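Local coordinates for protein lovastatin nonaketide synthase, polyketide synthase component (Aspergillus terreus, PDB 7CPX) that builds the nonaketide precursor of lovastatin, dihydromonacolin L, by repeated malonyl-CoA condensation, reduction, dehydration and methylation on its own carrier domain, at residues 954-959 / 999-1004; 979-984 / 1133-1138; 1150-1155 / 1220-1225; 1155-1160 / 1168-1173; 1209-1214 / 1249-1254. The protein carries 2 engineered substitutions. All blocks are in the same frame, centred on the assembly; numbering follows the deposited sequence.

Contact 1 of 5, residues 954-959 / 999-1004; sequences LLLGKL and IVMAME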
# COMPACT_ATOMS: atom_id res chain seq x y z
N LEU A 954 -10.53 13.33 5.48
CA LEU A 954 -10.63 14.19 4.32
C LEU A 954 -9.26 14.39 3.69
O LEU A 954 -8.25 14.46 4.39
CB LEU A 954 -11.24 15.53 4.71
CG LEU A 954 -11.49 16.53 3.58
CD1 LEU A 954 -12.45 15.95 2.55
CD2 LEU A 954 -12.02 17.84 4.13
N LEU A 955 -9.24 14.48 2.36
CA LEU A 955 -8.01 14.64 1.59
C LEU A 955 -7.21 13.35 1.55
O LEU A 955 -6.22 13.25 0.81
CB LEU A 955 -7.14 15.75 2.19
CG LEU A 955 -7.82 17.05 2.63
CD1 LEU A 955 -6.80 18.02 3.18
CD2 LEU A 955 -8.59 17.67 1.48
N LEU A 956 -7.64 12.34 2.30
CA LEU A 956 -6.89 11.09 2.40
C LEU A 956 -7.78 9.90 2.08
O LEU A 956 -7.32 8.91 1.51
CB LEU A 956 -6.30 10.94 3.80
CG LEU A 956 -5.31 12.02 4.25
CD1 LEU A 956 -4.83 11.75 5.66
CD2 LEU A 956 -4.14 12.08 3.30
N GLY A 957 -9.06 10.00 2.44
CA GLY A 957 -9.92 8.86 2.28
C GLY A 957 -9.66 7.83 3.36
O GLY A 957 -9.28 8.15 4.49
N LYS A 958 -9.88 6.57 3.00
CA LYS A 958 -9.72 5.47 3.93
C LYS A 958 -8.31 4.90 3.85
O LYS A 958 -7.76 4.71 2.77
CB LYS A 958 -10.73 4.36 3.63
CG LYS A 958 -12.16 4.86 3.53
CD LYS A 958 -13.15 3.73 3.65
CE LYS A 958 -14.54 4.19 3.28
NZ LYS A 958 -14.72 4.31 1.81
N LEU A 959 -7.74 4.63 5.02
CA LEU A 959 -6.45 3.97 5.08
C LEU A 959 -6.55 2.59 4.43
O LEU A 959 -7.54 1.88 4.61
CB LEU A 959 -5.98 3.85 6.53
CG LEU A 959 -4.64 3.16 6.77
CD1 LEU A 959 -3.54 3.84 6.00
CD2 LEU A 959 -4.31 3.14 8.25
N ILE A 999 0.51 18.91 0.09
CA ILE A 999 1.21 19.18 1.34
C ILE A 999 0.30 18.92 2.54
O ILE A 999 0.72 18.32 3.53
CB ILE A 999 1.74 20.63 1.34
CG1 ILE A 999 2.94 20.72 0.39
CG2 ILE A 999 2.13 21.05 2.73
CD1 ILE A 999 3.25 22.11 -0.05
N VAL A 1000 -0.95 19.38 2.46
CA VAL A 1000 -1.88 19.15 3.56
C VAL A 1000 -2.18 17.66 3.70
O VAL A 1000 -2.34 17.15 4.81
CB VAL A 1000 -3.17 19.96 3.34
CG1 VAL A 1000 -4.16 19.68 4.45
CG2 VAL A 1000 -2.85 21.44 3.28
N MET A 1001 -2.25 16.94 2.57
CA MET A 1001 -2.44 15.50 2.64
C MET A 1001 -1.28 14.85 3.37
O MET A 1001 -1.48 13.98 4.23
CB MET A 1001 -2.56 14.93 1.23
CG MET A 1001 -3.85 15.28 0.52
SD MET A 1001 -3.86 14.79 -1.21
CE MET A 1001 -3.67 13.02 -1.09
N ALA A 1002 -0.05 15.26 3.05
CA ALA A 1002 1.11 14.69 3.72
C ALA A 1002 1.10 15.00 5.21
O ALA A 1002 1.42 14.14 6.03
CB ALA A 1002 2.39 15.21 3.07
N MET A 1003 0.73 16.23 5.57
CA MET A 1003 0.73 16.60 6.98
C MET A 1003 -0.36 15.86 7.75
O MET A 1003 -0.15 15.45 8.90
CB MET A 1003 0.57 18.11 7.12
CG MET A 1003 1.76 18.88 6.58
SD MET A 1003 1.90 20.57 7.20
CE MET A 1003 3.53 20.99 6.60
N GLU A 1004 -1.53 15.69 7.14
CA GLU A 1004 -2.59 14.91 7.79
C GLU A 1004 -2.19 13.45 7.91
O GLU A 1004 -2.51 12.79 8.91
CB GLU A 1004 -3.89 15.05 7.01
CG GLU A 1004 -4.48 16.45 7.06
CD GLU A 1004 -4.92 16.85 8.46
OE1 GLU A 1004 -5.02 15.95 9.33
OE2 GLU A 1004 -5.15 18.05 8.69

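Contact 2 of 5, residues 979-984 / 1133-1138; sequences IEWLDG and KDFRRL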
# COMPACT_ATOMS: atom_id res chain seq x y z
N ILE A 979 -15.53 17.73 -2.75
CA ILE A 979 -14.71 18.63 -1.94
C ILE A 979 -15.11 20.04 -2.33
O ILE A 979 -14.58 20.60 -3.30
CB ILE A 979 -13.21 18.39 -2.15
CG1 ILE A 979 -12.87 16.93 -1.86
CG2 ILE A 979 -12.40 19.30 -1.24
CD1 ILE A 979 -11.39 16.62 -1.88
N GLU A 980 -16.04 20.62 -1.57
CA GLU A 980 -16.68 21.87 -1.98
C GLU A 980 -15.66 22.94 -2.35
O GLU A 980 -15.81 23.63 -3.36
CB GLU A 980 -17.59 22.37 -0.86
CG GLU A 980 -16.87 22.61 0.46
CD GLU A 980 -17.83 22.94 1.59
OE1 GLU A 980 -19.06 22.95 1.35
OE2 GLU A 980 -17.36 23.18 2.72
N TRP A 981 -14.61 23.08 -1.55
CA TRP A 981 -13.63 24.15 -1.77
C TRP A 981 -12.71 23.87 -2.95
O TRP A 981 -12.12 24.81 -3.49
CB TRP A 981 -12.79 24.36 -0.51
CG TRP A 981 -12.09 23.13 -0.05
CD1 TRP A 981 -12.49 22.29 0.95
CD2 TRP A 981 -10.87 22.59 -0.55
NE1 TRP A 981 -11.59 21.26 1.09
CE2 TRP A 981 -10.58 21.43 0.18
CE3 TRP A 981 -9.98 22.99 -1.56
CZ2 TRP A 981 -9.45 20.66 -0.06
CZ3 TRP A 981 -8.86 22.22 -1.80
CH2 TRP A 981 -8.60 21.07 -1.05
N LEU A 982 -12.56 22.60 -3.35
CA LEU A 982 -11.60 22.26 -4.39
C LEU A 982 -11.92 22.93 -5.72
O LEU A 982 -11.03 23.03 -6.57
CB LEU A 982 -11.54 20.74 -4.57
CG LEU A 982 -10.54 20.22 -5.60
CD1 LEU A 982 -9.15 20.79 -5.35
CD2 LEU A 982 -10.50 18.71 -5.56
N ASP A 983 -13.15 23.38 -5.92
CA ASP A 983 -13.49 24.08 -7.16
C ASP A 983 -12.74 25.40 -7.28
O ASP A 983 -12.62 25.93 -8.39
CB ASP A 983 -14.99 24.34 -7.22
CG ASP A 983 -15.81 23.07 -7.07
OD1 ASP A 983 -15.35 22.01 -7.52
OD2 ASP A 983 -16.92 23.14 -6.50
N GLY A 984 -12.22 25.93 -6.17
CA GLY A 984 -11.57 27.23 -6.20
C GLY A 984 -10.20 27.23 -6.83
O GLY A 984 -9.75 28.28 -7.30
N LYS A 1133 -13.02 31.74 -4.94
CA LYS A 1133 -13.55 31.55 -3.59
C LYS A 1133 -12.45 31.37 -2.55
O LYS A 1133 -11.73 32.33 -2.25
CB LYS A 1133 -14.53 30.37 -3.57
CG LYS A 1133 -14.11 29.12 -4.35
CD LYS A 1133 -15.25 28.12 -4.48
CE LYS A 1133 -15.67 27.55 -3.13
NZ LYS A 1133 -16.91 26.74 -3.25
N ASP A 1134 -12.32 30.17 -1.98
CA ASP A 1134 -11.43 29.99 -0.84
C ASP A 1134 -9.98 30.30 -1.20
O ASP A 1134 -9.19 30.65 -0.32
CB ASP A 1134 -11.55 28.56 -0.30
CG ASP A 1134 -12.93 28.25 0.23
OD1 ASP A 1134 -13.80 29.15 0.19
OD2 ASP A 1134 -13.15 27.11 0.69
N PHE A 1135 -9.61 30.16 -2.47
CA PHE A 1135 -8.24 30.41 -2.89
C PHE A 1135 -7.98 31.87 -3.22
O PHE A 1135 -6.84 32.23 -3.54
CB PHE A 1135 -7.90 29.52 -4.09
CG PHE A 1135 -7.82 28.06 -3.74
CD1 PHE A 1135 -8.96 27.30 -3.60
CD2 PHE A 1135 -6.59 27.45 -3.53
CE1 PHE A 1135 -8.90 25.96 -3.27
CE2 PHE A 1135 -6.51 26.12 -3.19
CZ PHE A 1135 -7.67 25.37 -3.06
N ARG A 1136 -9.01 32.72 -3.16
CA ARG A 1136 -8.84 34.17 -3.17
C ARG A 1136 -8.86 34.74 -1.76
O ARG A 1136 -9.13 35.94 -1.59
CB ARG A 1136 -9.92 34.82 -4.02
CG ARG A 1136 -9.84 34.51 -5.50
CD ARG A 1136 -10.98 35.19 -6.25
NE ARG A 1136 -10.91 36.64 -6.15
CZ ARG A 1136 -10.48 37.45 -7.12
NH1 ARG A 1136 -10.11 36.99 -8.30
NH2 ARG A 1136 -10.44 38.76 -6.89
N ARG A 1137 -8.57 33.92 -0.76
CA ARG A 1137 -8.67 34.30 0.65
C ARG A 1137 -7.50 35.17 1.11
O ARG A 1137 -7.35 35.38 2.32
CB ARG A 1137 -8.75 33.04 1.52
CG ARG A 1137 -10.14 32.45 1.63
CD ARG A 1137 -10.99 33.21 2.63
NE ARG A 1137 -12.23 32.52 2.93
CZ ARG A 1137 -13.01 32.81 3.97
NH1 ARG A 1137 -12.70 33.76 4.83
NH2 ARG A 1137 -14.14 32.11 4.14
N LEU A 1138 -6.69 35.69 0.19
CA LEU A 1138 -5.61 36.59 0.57
C LEU A 1138 -6.19 37.93 0.98
O LEU A 1138 -6.47 38.78 0.13
CB LEU A 1138 -4.63 36.75 -0.59
CG LEU A 1138 -3.37 37.58 -0.34
CD1 LEU A 1138 -2.56 36.99 0.79
CD2 LEU A 1138 -2.54 37.66 -1.60

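Contact 3 of 5, residues 1150-1155 / 1220-1225; sequences GTLDFI and EKVAFN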
# COMPACT_ATOMS: atom_id res chain seq x y z
N GLY A 1150 1.81 40.50 4.45
CA GLY A 1150 0.44 40.93 4.64
C GLY A 1150 -0.30 39.96 5.54
O GLY A 1150 0.27 39.42 6.49
N THR A 1151 -1.58 39.76 5.23
CA THR A 1151 -2.44 38.88 6.01
C THR A 1151 -3.30 38.05 5.07
O THR A 1151 -3.90 38.59 4.14
CB THR A 1151 -3.33 39.68 6.97
OG1 THR A 1151 -2.54 40.67 7.64
CG2 THR A 1151 -3.97 38.77 7.99
N LEU A 1152 -3.34 36.74 5.31
CA LEU A 1152 -4.18 35.83 4.57
C LEU A 1152 -5.10 35.10 5.54
O LEU A 1152 -4.72 34.83 6.68
CB LEU A 1152 -3.34 34.82 3.77
CG LEU A 1152 -2.41 33.91 4.57
CD1 LEU A 1152 -3.11 32.63 5.00
CD2 LEU A 1152 -1.17 33.58 3.76
N ASP A 1153 -6.31 34.79 5.09
CA ASP A 1153 -7.30 34.16 5.95
C ASP A 1153 -6.90 32.71 6.20
O ASP A 1153 -6.87 31.90 5.27
CB ASP A 1153 -8.68 34.24 5.32
CG ASP A 1153 -9.16 35.67 5.16
OD1 ASP A 1153 -8.46 36.59 5.64
OD2 ASP A 1153 -10.24 35.88 4.57
N PHE A 1154 -6.60 32.38 7.45
CA PHE A 1154 -6.32 31.00 7.85
C PHE A 1154 -7.64 30.24 8.00
O PHE A 1154 -8.01 29.77 9.08
CB PHE A 1154 -5.51 30.98 9.14
CG PHE A 1154 -4.81 29.67 9.39
CD1 PHE A 1154 -3.55 29.44 8.86
CD2 PHE A 1154 -5.40 28.69 10.15
CE1 PHE A 1154 -2.90 28.25 9.09
CE2 PHE A 1154 -4.76 27.49 10.39
CZ PHE A 1154 -3.50 27.27 9.86
N ILE A 1155 -8.36 30.15 6.89
CA ILE A 1155 -9.71 29.58 6.92
C ILE A 1155 -9.63 28.15 7.45
O ILE A 1155 -8.80 27.36 6.97
CB ILE A 1155 -10.34 29.62 5.52
CG1 ILE A 1155 -11.71 28.93 5.53
CG2 ILE A 1155 -9.41 28.98 4.49
CD1 ILE A 1155 -12.49 29.11 4.25
N GLU A 1220 -9.16 33.05 12.26
CA GLU A 1220 -8.94 32.50 10.92
C GLU A 1220 -8.37 33.55 9.97
O GLU A 1220 -8.77 33.63 8.81
CB GLU A 1220 -10.25 31.93 10.36
CG GLU A 1220 -11.36 32.94 10.14
CD GLU A 1220 -12.63 32.30 9.62
OE1 GLU A 1220 -12.80 31.08 9.81
OE2 GLU A 1220 -13.46 33.02 9.03
N LYS A 1221 -7.44 34.36 10.47
CA LYS A 1221 -6.78 35.37 9.65
C LYS A 1221 -5.41 35.62 10.25
O LYS A 1221 -5.30 36.20 11.34
CB LYS A 1221 -7.61 36.66 9.60
CG LYS A 1221 -7.03 37.72 8.70
CD LYS A 1221 -8.07 38.75 8.29
CE LYS A 1221 -8.60 39.53 9.48
NZ LYS A 1221 -9.60 40.56 9.08
N VAL A 1222 -4.37 35.19 9.54
CA VAL A 1222 -3.01 35.16 10.07
C VAL A 1222 -2.10 35.95 9.14
O VAL A 1222 -2.30 35.99 7.92
CB VAL A 1222 -2.50 33.72 10.23
CG1 VAL A 1222 -3.39 32.94 11.20
CG2 VAL A 1222 -2.43 33.03 8.88
N ALA A 1223 -1.08 36.56 9.72
CA ALA A 1223 -0.15 37.35 8.94
C ALA A 1223 0.87 36.45 8.25
O ALA A 1223 1.01 35.26 8.57
CB ALA A 1223 0.55 38.37 9.83
N PHE A 1224 1.58 37.02 7.29
CA PHE A 1224 2.55 36.26 6.52
C PHE A 1224 3.63 37.18 5.99
O PHE A 1224 3.38 38.36 5.71
CB PHE A 1224 1.88 35.53 5.34
CG PHE A 1224 1.46 36.45 4.22
CD1 PHE A 1224 2.34 36.76 3.21
CD2 PHE A 1224 0.19 36.99 4.19
CE1 PHE A 1224 1.97 37.61 2.19
CE2 PHE A 1224 -0.19 37.83 3.16
CZ PHE A 1224 0.70 38.14 2.16
N ASN A 1225 4.82 36.62 5.84
CA ASN A 1225 5.92 37.21 5.11
C ASN A 1225 6.44 36.19 4.11
O ASN A 1225 6.25 34.98 4.28
CB ASN A 1225 7.05 37.66 6.04
CG ASN A 1225 6.59 38.64 7.10
OD1 ASN A 1225 5.59 39.34 6.91
ND2 ASN A 1225 7.31 38.70 8.21

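Contact 4 of 5, residues 1155-1160 / 1168-1173; sequences IPLMDE and LHPASL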
# COMPACT_ATOMS: atom_id res chain seq x y z
N ILE A 1155 -8.36 30.15 6.89
CA ILE A 1155 -9.71 29.58 6.92
C ILE A 1155 -9.63 28.15 7.45
O ILE A 1155 -8.80 27.36 6.97
CB ILE A 1155 -10.34 29.62 5.52
CG1 ILE A 1155 -11.71 28.93 5.53
CG2 ILE A 1155 -9.41 28.98 4.49
CD1 ILE A 1155 -12.49 29.11 4.25
N PRO A 1156 -10.44 27.78 8.44
CA PRO A 1156 -10.37 26.41 8.97
C PRO A 1156 -11.04 25.41 8.05
O PRO A 1156 -12.00 25.71 7.34
CB PRO A 1156 -11.11 26.52 10.30
CG PRO A 1156 -12.10 27.60 10.08
CD PRO A 1156 -11.44 28.59 9.15
N LEU A 1157 -10.50 24.19 8.07
CA LEU A 1157 -11.08 23.06 7.35
C LEU A 1157 -11.20 21.89 8.31
O LEU A 1157 -10.22 21.53 8.97
CB LEU A 1157 -10.23 22.68 6.14
CG LEU A 1157 -10.74 21.49 5.32
CD1 LEU A 1157 -12.14 21.76 4.79
CD2 LEU A 1157 -9.79 21.18 4.18
N MET A 1158 -12.39 21.30 8.39
CA MET A 1158 -12.66 20.20 9.30
C MET A 1158 -13.36 19.08 8.54
O MET A 1158 -14.16 19.33 7.63
CB MET A 1158 -13.53 20.65 10.48
CG MET A 1158 -14.85 21.28 10.07
SD MET A 1158 -15.85 21.79 11.48
CE MET A 1158 -16.14 20.22 12.29
N ASP A 1159 -13.06 17.84 8.93
CA ASP A 1159 -13.68 16.67 8.32
C ASP A 1159 -15.02 16.44 8.99
O ASP A 1159 -15.09 16.09 10.17
CB ASP A 1159 -12.77 15.46 8.46
CG ASP A 1159 -13.33 14.22 7.79
OD1 ASP A 1159 -14.40 14.33 7.15
OD2 ASP A 1159 -12.72 13.14 7.91
N GLU A 1160 -16.11 16.63 8.23
CA GLU A 1160 -17.44 16.43 8.79
C GLU A 1160 -17.63 14.99 9.25
O GLU A 1160 -18.35 14.74 10.23
CB GLU A 1160 -18.50 16.80 7.76
CG GLU A 1160 -18.41 18.23 7.26
CD GLU A 1160 -18.63 19.25 8.36
OE1 GLU A 1160 -19.08 18.86 9.46
OE2 GLU A 1160 -18.36 20.45 8.13
N LEU A 1168 -4.32 22.43 8.02
CA LEU A 1168 -4.39 23.52 7.08
C LEU A 1168 -5.54 23.30 6.12
O LEU A 1168 -5.78 22.18 5.66
CB LEU A 1168 -3.09 23.65 6.28
CG LEU A 1168 -1.90 24.30 6.97
CD1 LEU A 1168 -0.63 24.03 6.18
CD2 LEU A 1168 -2.12 25.79 7.13
N HIS A 1169 -6.26 24.37 5.82
CA HIS A 1169 -7.13 24.38 4.66
C HIS A 1169 -6.26 24.60 3.43
O HIS A 1169 -5.63 25.65 3.32
CB HIS A 1169 -8.18 25.48 4.79
CG HIS A 1169 -9.25 25.44 3.74
ND1 HIS A 1169 -9.09 24.80 2.54
CD2 HIS A 1169 -10.49 25.98 3.73
CE1 HIS A 1169 -10.19 24.94 1.82
NE2 HIS A 1169 -11.06 25.65 2.52
N PRO A 1170 -6.19 23.64 2.50
CA PRO A 1170 -5.29 23.79 1.35
C PRO A 1170 -5.44 25.14 0.65
O PRO A 1170 -4.51 25.60 -0.01
CB PRO A 1170 -5.69 22.63 0.44
CG PRO A 1170 -6.15 21.58 1.38
CD PRO A 1170 -6.84 22.31 2.50
N ALA A 1171 -6.60 25.77 0.80
CA ALA A 1171 -6.78 27.11 0.27
C ALA A 1171 -5.83 28.10 0.94
O ALA A 1171 -5.21 28.92 0.27
CB ALA A 1171 -8.23 27.56 0.45
N SER A 1172 -5.71 28.03 2.27
CA SER A 1172 -4.83 28.95 2.97
C SER A 1172 -3.37 28.74 2.58
O SER A 1172 -2.64 29.71 2.35
CB SER A 1172 -5.01 28.79 4.48
OG SER A 1172 -4.65 27.49 4.90
N LEU A 1173 -2.94 27.49 2.50
CA LEU A 1173 -1.55 27.21 2.13
C LEU A 1173 -1.29 27.60 0.68
O LEU A 1173 -0.20 28.10 0.35
CB LEU A 1173 -1.24 25.74 2.37
CG LEU A 1173 0.14 25.25 1.94
CD1 LEU A 1173 1.23 25.99 2.69
CD2 LEU A 1173 0.26 23.75 2.16

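Contact 5 of 5, residues 1209-1214 / 1249-1254; sequences SLCLAT and TLFQVE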
# COMPACT_ATOMS: atom_id res chain seq x y z
N SER A 1209 0.20 22.41 16.57
CA SER A 1209 -0.50 22.98 17.72
C SER A 1209 -0.97 24.39 17.41
O SER A 1209 -2.15 24.73 17.62
CB SER A 1209 0.42 22.97 18.94
OG SER A 1209 -0.23 23.54 20.07
N LEU A 1210 -0.08 25.24 16.90
CA LEU A 1210 -0.44 26.62 16.62
C LEU A 1210 -1.46 26.71 15.50
O LEU A 1210 -2.38 27.54 15.55
CB LEU A 1210 0.81 27.43 16.27
CG LEU A 1210 1.85 27.56 17.39
CD1 LEU A 1210 3.08 28.28 16.88
CD2 LEU A 1210 1.26 28.28 18.59
N CYS A 1211 -1.32 25.89 14.46
CA CYS A 1211 -2.27 25.93 13.36
C CYS A 1211 -3.67 25.54 13.83
O CYS A 1211 -4.66 26.20 13.49
CB CYS A 1211 -1.81 25.01 12.23
SG CYS A 1211 -0.36 25.60 11.35
N LEU A 1212 -3.77 24.47 14.62
CA LEU A 1212 -5.06 24.06 15.15
C LEU A 1212 -5.63 25.13 16.08
O LEU A 1212 -6.84 25.39 16.07
CB LEU A 1212 -4.94 22.72 15.88
CG LEU A 1212 -4.50 21.54 15.01
CD1 LEU A 1212 -4.19 20.33 15.87
CD2 LEU A 1212 -5.56 21.21 13.98
N ALA A 1213 -4.77 25.74 16.90
CA ALA A 1213 -5.23 26.79 17.80
C ALA A 1213 -5.80 27.96 17.01
O ALA A 1213 -6.85 28.51 17.37
CB ALA A 1213 -4.08 27.25 18.69
N THR A 1214 -5.12 28.37 15.94
CA THR A 1214 -5.63 29.46 15.11
C THR A 1214 -6.93 29.07 14.43
O THR A 1214 -7.87 29.87 14.35
CB THR A 1214 -4.59 29.86 14.07
OG1 THR A 1214 -4.10 28.69 13.40
CG2 THR A 1214 -3.43 30.58 14.73
N THR A 1249 5.03 31.70 14.62
CA THR A 1249 5.03 31.11 13.29
C THR A 1249 4.22 29.82 13.30
O THR A 1249 4.65 28.81 13.87
CB THR A 1249 6.46 30.85 12.83
OG1 THR A 1249 7.22 32.07 12.89
CG2 THR A 1249 6.47 30.33 11.40
N LEU A 1250 3.05 29.86 12.66
CA LEU A 1250 2.26 28.64 12.49
C LEU A 1250 2.98 27.67 11.57
O LEU A 1250 3.15 26.49 11.90
CB LEU A 1250 0.89 28.99 11.92
CG LEU A 1250 0.15 30.17 12.54
CD1 LEU A 1250 -1.17 30.39 11.83
CD2 LEU A 1250 -0.07 29.95 14.02
N PHE A 1251 3.42 28.15 10.41
CA PHE A 1251 4.20 27.33 9.50
C PHE A 1251 5.00 28.25 8.59
O PHE A 1251 4.65 29.42 8.39
CB PHE A 1251 3.31 26.39 8.67
CG PHE A 1251 2.55 27.07 7.57
CD1 PHE A 1251 1.30 27.61 7.80
CD2 PHE A 1251 3.10 27.16 6.30
CE1 PHE A 1251 0.60 28.23 6.78
CE2 PHE A 1251 2.41 27.78 5.28
CZ PHE A 1251 1.16 28.32 5.52
N GLN A 1252 6.07 27.70 8.04
CA GLN A 1252 6.96 28.40 7.13
C GLN A 1252 7.28 27.49 5.95
O GLN A 1252 7.08 26.27 6.00
CB GLN A 1252 8.26 28.84 7.81
CG GLN A 1252 9.12 27.69 8.33
CD GLN A 1252 10.54 28.11 8.61
OE1 GLN A 1252 11.48 27.34 8.42
NE2 GLN A 1252 10.72 29.34 9.08
N VAL A 1253 7.80 28.10 4.89
CA VAL A 1253 8.23 27.38 3.70
C VAL A 1253 9.62 27.88 3.32
O VAL A 1253 9.95 29.05 3.52
CB VAL A 1253 7.24 27.57 2.53
CG1 VAL A 1253 7.65 26.71 1.36
CG2 VAL A 1253 5.83 27.23 2.97
N GLU A 1254 10.43 26.98 2.78
CA GLU A 1254 11.79 27.27 2.37
C GLU A 1254 12.01 26.70 0.98
O GLU A 1254 11.89 25.48 0.78
CB GLU A 1254 12.81 26.68 3.35
CG GLU A 1254 14.26 26.86 2.92
CD GLU A 1254 15.24 26.20 3.87
OE1 GLU A 1254 14.80 25.60 4.87
OE2 GLU A 1254 16.46 26.28 3.60

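Contact 1 of 5, residues 954-959 / 999-1004
The long helix of the N-terminal hotdog fold, 995-1012, takes L955 and L956 of the loop before strand 958-959 against its side. L955 comes from the loop directly at the helix: its CD1 lies 3.4 Å from V1000 CG1, and its CB is 3.7 Å from M1001 CG. M1001 bends at chi3 (61°) and curls round the backbone oxygen of L955, with the M1001 SD 3.5 Å from that O. The helix is the "sausage" of the hotdog, and I999 and M1003, on another side of it, pack on strands 1016-1027 and 1196-1206. L956 divides its two methyls along the helix. CD2 slides past M1001 in the reverse direction, 3.9 Å from M1001 CB, whereas CD1 meets E1004 CB at 3.7 Å, the two side chains lying about perpendicular. Beyond that apolar CB, E1004 folds at chi2 (-65°), which carries its carboxylate away from L956; OE2 is hydrogen-bonded to L1167 N and OE1 weakly to H953.

Contact 2 of 5, residues 979-984 / 1133-1138
D1134 OD2 is hydrogen-bonded to H1169 NE2 and lies beside W981 CB, with the carboxylate plane turned only 24° from the indole. W981 reaches this place with CG between its backbone N and carbonyl carbon (chi1 57°), and its six-membered ring then meets F1135 rim to rim, neither ring over the other's face. W981 CZ3 is 3.6 Å from F1135 CZ, and the centroids are 5.9 Å apart. The backbone oxygen of W981 comes in at the edge of the phenyl, in its plane, 3.4 Å from F1135 CE1. Next to it, G984 C packs 3.5 Å from F1135 CD1. K1133 spans the outer side, its CG 3.7 Å from G984 CA, and its NZ gives E980 O a weak hydrogen bond of 3.3 Å. Loops of the two hotdog halves are thus joined mainly by apolar contact. F1135, packed against W981 and G984, stacks edge-to-face on H985 and touches D1174, the predicted dehydratase pair, and so probably helps to shape the active site.

Contact 3 of 5, residues 1150-1155 / 1220-1225
Four backbone hydrogen bonds join G1150 and L1152 to F1224 and V1222. F1224 N to G1150 O is 2.8 Å and L1152 N to V1222 O 2.9 Å. The return bonds, G1150 N to F1224 O and V1222 N to L1152 O, complete two antiparallel hydrogen-bonded pairs around the non-hydrogen-bonded pair T1151 and A1223. These strands, 1147-1152 and 1222-1230, are neighbours in the C-terminal hotdog. Beside them F1224 folds back with CG between its backbone N and carbonyl carbon (chi1 73°), which lays its ring over G1150, the amide N centred 3.4 Å above the ring plane. L1152 CD2 touches the same phenyl at CD2, 3.7 Å away, and V1222 CG1 packs 3.5 Å from F1154 CB. On the face of T1151 and A1223, T1151 CG2 meets the aliphatic part of K1221 at a right angle. D1153 runs alongside K1221, OD1 3.4 Å from its CD, and keeps OD2 for a salt bridge with R1137. F1154 is the centre of an inverse gamma turn by which the chain leaves the strand. One face of the pair is therefore apolar, with L1152 and F1224 packed on helix 1170-1184, whereas the other has T1151 and A1223, with K1221 and D1153 at the end of the pairing; the absence of a side chain at G1150 leaves room for the F1224 ring to come over its amide N.

Contact 4 of 5, residues 1155-1160 / 1168-1173
H1169 extends from its backbone with CG anti to N (chi1 -172°), and this aims the imidazole at I1155 and L1157. Its CB sits against L1157 CB at 3.7 Å, and the oxygen of I1155 lies at the ring edge, in the ring plane. CG is 3.6 Å from I1155 CG2, and CD2 is nearer still to that methyl, at 3.3 Å, with I1155 CG1 also beside it. ND1 has L1157 CD2 4.0 Å away, over one face of the ring. The opposite face carries A1171 CB, 3.5 Å above the plane and shifted toward the rim. At the tip, NE2 lies near I1155 CD1, and its hydrogen-bond partner is D1134. H1169 is the N-cap of helix 1170-1184 in the C-terminal hotdog, and with P1170 and D1174 it makes up the His-Pro-x-x-x-Asp sequence typical of polyketide synthase dehydratases, in which D1174 is the predicted proton donor. S1172 OG, one turn into the helix, gives a 2.6 Å hydrogen bond to H1169 O, tying the cap residue to the first turn. L1157 CD2 also meets P1170 CD, 3.6 Å away, the leucine and the proline ring lying about perpendicular. I1155 CG2 reaches on loosely to A1171 CB, while L1157 is joined through its backbone to L1166, which brings the chain back toward the helix.

Contact 5 of 5, residues 1209-1214 / 1249-1254
L1250 sits at a corner where the strand is broken by a classic beta bulge: L1250 and F1251 both face V1242 on the neighbouring strand, and the side chain of L1250 ends against helix 1208-1217. L1250 CG stands anti to its own carbonyl carbon (chi1 -45°), which brings CD2 to both L1210 and T1214, one helical turn apart, and CD1 to T1214. CD2 is 3.5 Å from L1210 CB and also 3.5 Å from T1214 CG2, so that leucine and threonine meet tip to tip. CD1 lies 3.7 Å from T1214 OG1, a hydroxyl already committed to C1211 O by a 2.6 Å hydrogen bond inside the helix. C1211 SG rests 3.7 Å from L1250 CB and more loosely near F1251. At the far side, L1210 CD1 comes up to the backbone oxygen of T1249. No hydrogen bond links the helix to the strand here; the join is apolar and nearly all buried. Strand 1249-1260 runs between strands 1196-1206 and 1236-1243, and F1251 packs from it onto L1173 and A1176 of helix 1170-1184. Helix 1208-1217, between strands 1196-1206 and 1222-1230 in the chain, lies against L1250, and F1154 packs on its C1211 and T1214.

In the fold
All five contacts lie in the dehydratase domain, whose two hotdog folds stand side by side. Contact 1 belongs to the first, contacts 3, 4 and 5 to the second, and contact 2 joins them. Contact 4 is central: its centre is 10 Å from that of contact 2, 12 Å from contact 1 and 13 Å from contacts 3 and 5, and it touches all four. Along the chain contacts 1 and 2 interleave, contact 4 is nested inside contact 3, with which it shares I1155, and contacts 3 and 5 interleave. Helix 1170-1184, bearing the predicted proton donor D1174, thus has its start fixed among both hotdogs, close to H985.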